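Local coordinates for core protein VP4 (Bluetongue virus, PDB 2JHP), which caps viral messenger RNA as a multifunctional enzyme of the inner capsid, with two S-adenosylhomocysteine-binding Rossmann-type domains, at residues T435-R440 with D448-R453; T455-G460 with Y564-F569. One frame throughout, in Å; residues are numbered along the deposited sequence.

Contact 1: T435-R440 with D448-R453; sequences TAWVGR and DFALPR
Trp-437, the last residue of strand 433-437, and Val-438 just beyond it meet the connection 448-453 that leads into helix 453-460. The strand belongs to the seven-stranded mixed sheet of a Rossmann-type methyltransferase fold, strand order 3-2-1-4-5-7-6, and the connection begins the crossover to strand 466-469. One backbone hydrogen bond joins the segments, from Leu-451 N to Trp-437 O (2.9 Å, N-H...O 160°). The same oxygen takes a CH...O contact from Ala-450 CA at 3.2 Å. The indole meets the connection with one face and with its edge. With CG anti to the backbone N (chi1 -178°), its face is presented to the Asp-448 side chain, whose CB lies over the five-membered ring, 4.1 Å from the centroid, in a CH-pi contact. The carboxylate is turned 78° from the indole plane, and its OD1 is hydrogen-bonded to Thr-413 OG1, which also accepts the Trp-437 backbone N-H. Ala-450 lines the indole edge, its CB 3.9 Å from Trp-437 CD1. Beyond the segments, Trp-437 meets Tyr-446 of the guanine pocket and packs edge-to-face with Phe-499, which places the indole probably just behind that pocket. Apolar contacts continue toward the helix, where Ala-436 CB touches Leu-451 CD1 at 3.8 Å and Val-438 CG1 comes 4.4 Å from Leu-451 CB. Arg-453 crosses Val-438 at about a right angle. Its chain, extended from CG to NE, carries the guanidinium past the valine to Gly-562 O, to which NH2 is hydrogen-bonded. Val-438 CG2 lies 3.7 Å from Arg-453 NE, and Val-438 O rests over one guanidinium face, toward its rim, 3.7 Å from Arg-453 CZ.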
loop_
_atom_site.group_PDB
_atom_site.type_symbol
_atom_site.label_atom_id
_atom_site.label_comp_id
_atom_site.label_asym_id
_atom_site.label_seq_id
_atom_site.Cartn_x
_atom_site.Cartn_y
_atom_site.Cartn_z
ATOM N N THR A 435 5.831 -7.230 -4.441
ATOM C CA THR A 435 5.138 -8.267 -3.674
ATOM C C THR A 435 4.329 -9.195 -4.572
ATOM O O THR A 435 3.850 -8.785 -5.619
ATOM C CB THR A 435 4.175 -7.682 -2.620
ATOM O OG1 THR A 435 3.225 -6.836 -3.270
ATOM C CG2 THR A 435 4.925 -6.915 -1.550
ATOM N N ALA A 436 4.191 -10.440 -4.134
ATOM C CA ALA A 436 3.346 -11.410 -4.796
ATOM C C ALA A 436 2.660 -12.297 -3.765
ATOM O O ALA A 436 3.271 -12.769 -2.810
ATOM C CB ALA A 436 4.152 -12.251 -5.770
ATOM N N TRP A 437 1.375 -12.510 -3.971
ATOM C CA TRP A 437 0.584 -13.355 -3.099
ATOM C C TRP A 437 0.899 -14.858 -3.294
ATOM O O TRP A 437 0.892 -15.348 -4.426
ATOM C CB TRP A 437 -0.896 -13.090 -3.366
ATOM C CG TRP A 437 -1.791 -13.862 -2.507
ATOM C CD1 TRP A 437 -2.365 -15.066 -2.799
ATOM C CD2 TRP A 437 -2.247 -13.511 -1.199
ATOM N NE1 TRP A 437 -3.167 -15.480 -1.758
ATOM C CE2 TRP A 437 -3.104 -14.544 -0.761
ATOM C CE3 TRP A 437 -2.030 -12.419 -0.360
ATOM C CZ2 TRP A 437 -3.739 -14.520 0.479
ATOM C CZ3 TRP A 437 -2.650 -12.392 0.881
ATOM C CH2 TRP A 437 -3.502 -13.440 1.289
ATOM N N VAL A 438 1.174 -15.558 -2.190
ATOM C CA VAL A 438 1.529 -16.969 -2.214
ATOM C C VAL A 438 0.624 -17.766 -1.280
ATOM O O VAL A 438 0.681 -19.000 -1.257
ATOM C CB VAL A 438 3.018 -17.216 -1.845
ATOM C CG1 VAL A 438 3.946 -16.674 -2.929
ATOM C CG2 VAL A 438 3.355 -16.626 -0.487
ATOM N N GLY A 439 -0.204 -17.063 -0.507
ATOM C CA GLY A 439 -1.111 -17.695 0.426
ATOM C C GLY A 439 -2.079 -18.658 -0.244
ATOM O O GLY A 439 -2.624 -18.358 -1.302
ATOM N N ARG A 440 -2.281 -19.822 0.371
ATOM C CA ARG A 440 -3.161 -20.852 -0.199
ATOM C C ARG A 440 -4.466 -21.015 0.567
ATOM O O ARG A 440 -5.406 -21.604 0.039
ATOM C CB ARG A 440 -2.447 -22.211 -0.315
ATOM C CG ARG A 440 -1.163 -22.157 -1.095
ATOM C CD ARG A 440 -0.714 -23.529 -1.500
ATOM N NE ARG A 440 -0.100 -23.468 -2.821
ATOM C CZ ARG A 440 -0.706 -23.777 -3.965
ATOM N NH1 ARG A 440 -1.965 -24.205 -3.977
ATOM N NH2 ARG A 440 -0.040 -23.665 -5.109
ATOM N N ASP A 448 -6.641 -12.224 -4.668
ATOM C CA ASP A 448 -5.433 -12.507 -5.429
ATOM C C ASP A 448 -5.312 -13.995 -5.707
ATOM O O ASP A 448 -5.848 -14.810 -4.970
ATOM C CB ASP A 448 -4.202 -12.023 -4.663
ATOM C CG ASP A 448 -3.841 -10.577 -4.975
ATOM O OD1 ASP A 448 -2.632 -10.229 -4.938
ATOM O OD2 ASP A 448 -4.762 -9.788 -5.261
ATOM N N PHE A 449 -4.617 -14.345 -6.786
ATOM C CA PHE A 449 -4.229 -15.720 -7.017
ATOM C C PHE A 449 -2.829 -15.922 -6.449
ATOM O O PHE A 449 -2.013 -14.997 -6.433
ATOM C CB PHE A 449 -4.294 -16.062 -8.506
ATOM C CG PHE A 449 -3.294 -15.316 -9.358
ATOM C CD1 PHE A 449 -2.013 -15.847 -9.608
ATOM C CD2 PHE A 449 -3.628 -14.102 -9.937
ATOM C CE1 PHE A 449 -1.107 -15.184 -10.402
ATOM C CE2 PHE A 449 -2.698 -13.430 -10.737
ATOM C CZ PHE A 449 -1.444 -13.978 -10.960
ATOM N N ALA A 450 -2.566 -17.137 -5.975
ATOM C CA ALA A 450 -1.287 -17.504 -5.375
ATOM C C ALA A 450 -0.277 -18.023 -6.394
ATOM O O ALA A 450 -0.584 -18.911 -7.172
ATOM C CB ALA A 450 -1.509 -18.540 -4.278
ATOM N N LEU A 451 0.931 -17.459 -6.378
ATOM C CA LEU A 451 2.080 -18.011 -7.104
ATOM C C LEU A 451 2.626 -19.171 -6.286
ATOM O O LEU A 451 2.687 -19.077 -5.067
ATOM C CB LEU A 451 3.189 -16.958 -7.284
ATOM C CG LEU A 451 2.998 -15.762 -8.217
ATOM C CD1 LEU A 451 4.300 -15.021 -8.414
ATOM C CD2 LEU A 451 2.394 -16.181 -9.558
ATOM N N PRO A 452 2.975 -20.293 -6.942
ATOM C CA PRO A 452 3.621 -21.371 -6.188
ATOM C C PRO A 452 4.894 -20.885 -5.518
ATOM O O PRO A 452 5.757 -20.332 -6.187
ATOM C CB PRO A 452 3.929 -22.418 -7.278
ATOM C CG PRO A 452 2.931 -22.158 -8.347
ATOM C CD PRO A 452 2.758 -20.673 -8.357
ATOM N N ARG A 453 4.998 -21.067 -4.205
ATOM C CA ARG A 453 6.184 -20.647 -3.432
ATOM C C ARG A 453 7.522 -21.141 -3.971
ATOM O O ARG A 453 8.491 -20.386 -4.028
ATOM C CB ARG A 453 6.073 -21.085 -1.979
ATOM C CG ARG A 453 5.091 -20.284 -1.166
ATOM C CD ARG A 453 5.229 -20.648 0.276
ATOM N NE ARG A 453 4.322 -19.870 1.092
ATOM C CZ ARG A 453 3.056 -20.203 1.341
ATOM N NH1 ARG A 453 2.312 -19.408 2.099
ATOM N NH2 ARG A 453 2.542 -21.321 0.833
#

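Contact 2: T455-G460 with Y564-F569; sequences TVMLNG and YVTDLF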
loop_
_atom_site.group_PDB
_atom_site.type_symbol
_atom_site.label_atom_id
_atom_site.label_comp_id
_atom_site.label_asym_id
_atom_site.label_seq_id
_atom_site.Cartn_x
_atom_site.Cartn_y
_atom_site.Cartn_z
ATOM N N THR A 455 8.251 -22.072 -6.979
ATOM C CA THR A 455 8.523 -21.395 -8.246
ATOM C C THR A 455 9.084 -19.984 -7.995
ATOM O O THR A 455 10.020 -19.549 -8.670
ATOM C CB THR A 455 7.257 -21.348 -9.136
ATOM O OG1 THR A 455 6.668 -22.650 -9.185
ATOM C CG2 THR A 455 7.602 -20.933 -10.552
ATOM N N VAL A 456 8.510 -19.293 -7.012
ATOM C CA VAL A 456 8.944 -17.956 -6.629
ATOM C C VAL A 456 10.404 -18.013 -6.217
ATOM O O VAL A 456 11.233 -17.300 -6.782
ATOM C CB VAL A 456 8.088 -17.371 -5.456
ATOM C CG1 VAL A 456 8.598 -16.002 -5.053
ATOM C CG2 VAL A 456 6.627 -17.291 -5.829
ATOM N N MET A 457 10.706 -18.870 -5.240
ATOM C CA MET A 457 12.070 -19.127 -4.786
ATOM C C MET A 457 13.062 -19.386 -5.924
ATOM O O MET A 457 14.154 -18.802 -5.964
ATOM C CB MET A 457 12.084 -20.326 -3.851
ATOM C CG MET A 457 11.718 -20.009 -2.428
ATOM S SD MET A 457 11.810 -21.463 -1.382
ATOM C CE MET A 457 13.566 -21.761 -1.308
ATOM N N LEU A 458 12.675 -20.257 -6.847
ATOM C CA LEU A 458 13.558 -20.674 -7.930
ATOM C C LEU A 458 13.762 -19.609 -9.021
ATOM O O LEU A 458 14.808 -19.574 -9.668
ATOM C CB LEU A 458 13.098 -22.019 -8.515
ATOM C CG LEU A 458 13.203 -23.189 -7.524
ATOM C CD1 LEU A 458 12.281 -24.344 -7.855
ATOM C CD2 LEU A 458 14.631 -23.675 -7.426
ATOM N N ASN A 459 12.771 -18.745 -9.213
ATOM C CA ASN A 459 12.827 -17.705 -10.237
ATOM C C ASN A 459 13.267 -16.364 -9.696
ATOM O O ASN A 459 13.938 -15.607 -10.386
ATOM C CB ASN A 459 11.456 -17.516 -10.879
ATOM C CG ASN A 459 11.011 -18.713 -11.680
ATOM O OD1 ASN A 459 11.722 -19.711 -11.789
ATOM N ND2 ASN A 459 9.813 -18.617 -12.250
ATOM N N GLY A 460 12.860 -16.072 -8.465
ATOM C CA GLY A 460 13.012 -14.748 -7.869
ATOM C C GLY A 460 14.414 -14.373 -7.436
ATOM O O GLY A 460 14.784 -13.205 -7.506
ATOM N N TYR A 564 7.250 -22.731 2.214
ATOM C CA TYR A 564 8.237 -21.672 2.533
ATOM C C TYR A 564 8.676 -20.819 1.353
ATOM O O TYR A 564 8.691 -21.276 0.206
ATOM C CB TYR A 564 9.479 -22.250 3.237
ATOM C CG TYR A 564 9.111 -23.175 4.373
ATOM C CD1 TYR A 564 9.115 -24.561 4.196
ATOM C CD2 TYR A 564 8.694 -22.665 5.612
ATOM C CE1 TYR A 564 8.746 -25.406 5.217
ATOM C CE2 TYR A 564 8.330 -23.535 6.653
ATOM C CZ TYR A 564 8.361 -24.886 6.436
ATOM O OH TYR A 564 8.001 -25.707 7.460
ATOM N N VAL A 565 9.016 -19.568 1.664
ATOM C CA VAL A 565 9.713 -18.682 0.727
ATOM C C VAL A 565 10.945 -18.102 1.398
ATOM O O VAL A 565 10.835 -17.238 2.260
ATOM C CB VAL A 565 8.823 -17.503 0.250
ATOM C CG1 VAL A 565 9.602 -16.617 -0.715
ATOM C CG2 VAL A 565 7.534 -18.013 -0.392
ATOM N N THR A 566 12.117 -18.588 1.013
ATOM C CA THR A 566 13.378 -17.989 1.463
ATOM C C THR A 566 14.334 -17.798 0.282
ATOM O O THR A 566 14.040 -18.252 -0.826
ATOM C CB THR A 566 14.036 -18.811 2.590
ATOM O OG1 THR A 566 15.042 -18.022 3.236
ATOM C CG2 THR A 566 14.654 -20.114 2.042
ATOM N N ASP A 567 15.468 -17.132 0.520
ATOM C CA ASP A 567 16.399 -16.753 -0.558
ATOM C C ASP A 567 17.459 -17.826 -0.817
ATOM O O ASP A 567 18.377 -18.020 -0.018
ATOM C CB ASP A 567 17.028 -15.371 -0.293
ATOM C CG ASP A 567 17.781 -14.818 -1.511
ATOM O OD1 ASP A 567 17.190 -14.752 -2.607
ATOM O OD2 ASP A 567 18.962 -14.429 -1.381
ATOM N N LEU A 568 17.320 -18.511 -1.950
ATOM C CA LEU A 568 18.266 -19.542 -2.370
ATOM C C LEU A 568 19.696 -19.033 -2.497
ATOM O O LEU A 568 20.623 -19.651 -1.988
ATOM C CB LEU A 568 17.825 -20.193 -3.685
ATOM C CG LEU A 568 16.708 -21.239 -3.591
ATOM C CD1 LEU A 568 16.498 -21.883 -4.951
ATOM C CD2 LEU A 568 17.023 -22.307 -2.545
ATOM N N PHE A 569 19.872 -17.905 -3.172
ATOM C CA PHE A 569 21.216 -17.381 -3.430
ATOM C C PHE A 569 21.968 -17.117 -2.133
ATOM O O PHE A 569 23.081 -17.576 -1.952
ATOM C CB PHE A 569 21.151 -16.098 -4.251
ATOM C CG PHE A 569 22.165 -16.040 -5.339
ATOM C CD1 PHE A 569 21.774 -15.933 -6.671
ATOM C CD2 PHE A 569 23.510 -16.120 -5.040
ATOM C CE1 PHE A 569 22.722 -15.899 -7.686
ATOM C CE2 PHE A 569 24.442 -16.084 -6.032
ATOM C CZ PHE A 569 24.059 -15.969 -7.364
#
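Met-457 packs against Tyr-564 to Thr-566 and Leu-568 in a buried contact of apolar side chains with one another and with backbone, where the crossover helix 453-460 meets the turn that leads into helix 568-576. No hydrogen bond crosses between the segments. Methionine does most of the work: it points end-on at the backbone of residues 564-566, with CG 3.3 Å from Thr-566 O and SD 3.5 Å from Tyr-564 O. Its chain is straight through chi2, and the bend about CG-SD (chi3 70°) then turns CE along the turn toward Leu-568, 3.7 Å from its CD2, with Thr-566 CG2 3.9 Å from CE on another flank. Met-457 and Leu-568 cross at about a right angle. The two branches of Leu-568 divide their neighbours, CD2 taking the methionine methyl and CD1 meeting Leu-458 CD2 at 3.6 Å. Val-456 adds a looser touch, its CG1 4.5 Å from Val-565 CG1. Leu-559 of helix 551-561 closes over Met-457 and Leu-458, and Leu-555 over Leu-568. Polar side chains of the turn find partners elsewhere: Thr-566 OG1 bonds to Leu-517 O, and Tyr-564 OH to Ile-521 O. Asp-567, the N-cap residue, bonds through OD2 to Trp-570 N and forms a salt bridge with Arg-466 NE, while its OD1 accepts from Ile-467 N on strand 466-469. Together these features join an aspartate-capped helix start to a beta-alpha-beta crossover, the element that carries the chain from strand 433-437 to strand 466-469 in this Rossmann-type methyltransferase fold.

How the contacts relate
Contact 1 passes directly into contact 2 through helix 453-460, and their centres are 13 Å apart on the same side of the chain's centre. They touch at two places. Arg-453 CB and CG lie 3.4 Å from Tyr-564 O and Val-565 CG2 respectively, while Val-456 CG2 packs on Leu-451 CB at 3.7 Å and on Val-438 CG1 at 4.0 Å. Contact 1 is the one near the ligands, with the Trp-437 side chain about 7 Å from bound guanine and that of Asp-448 about 7 Å from bound S-adenosylhomocysteine. Contact 2 joins the same helix to the start of helix 568-576.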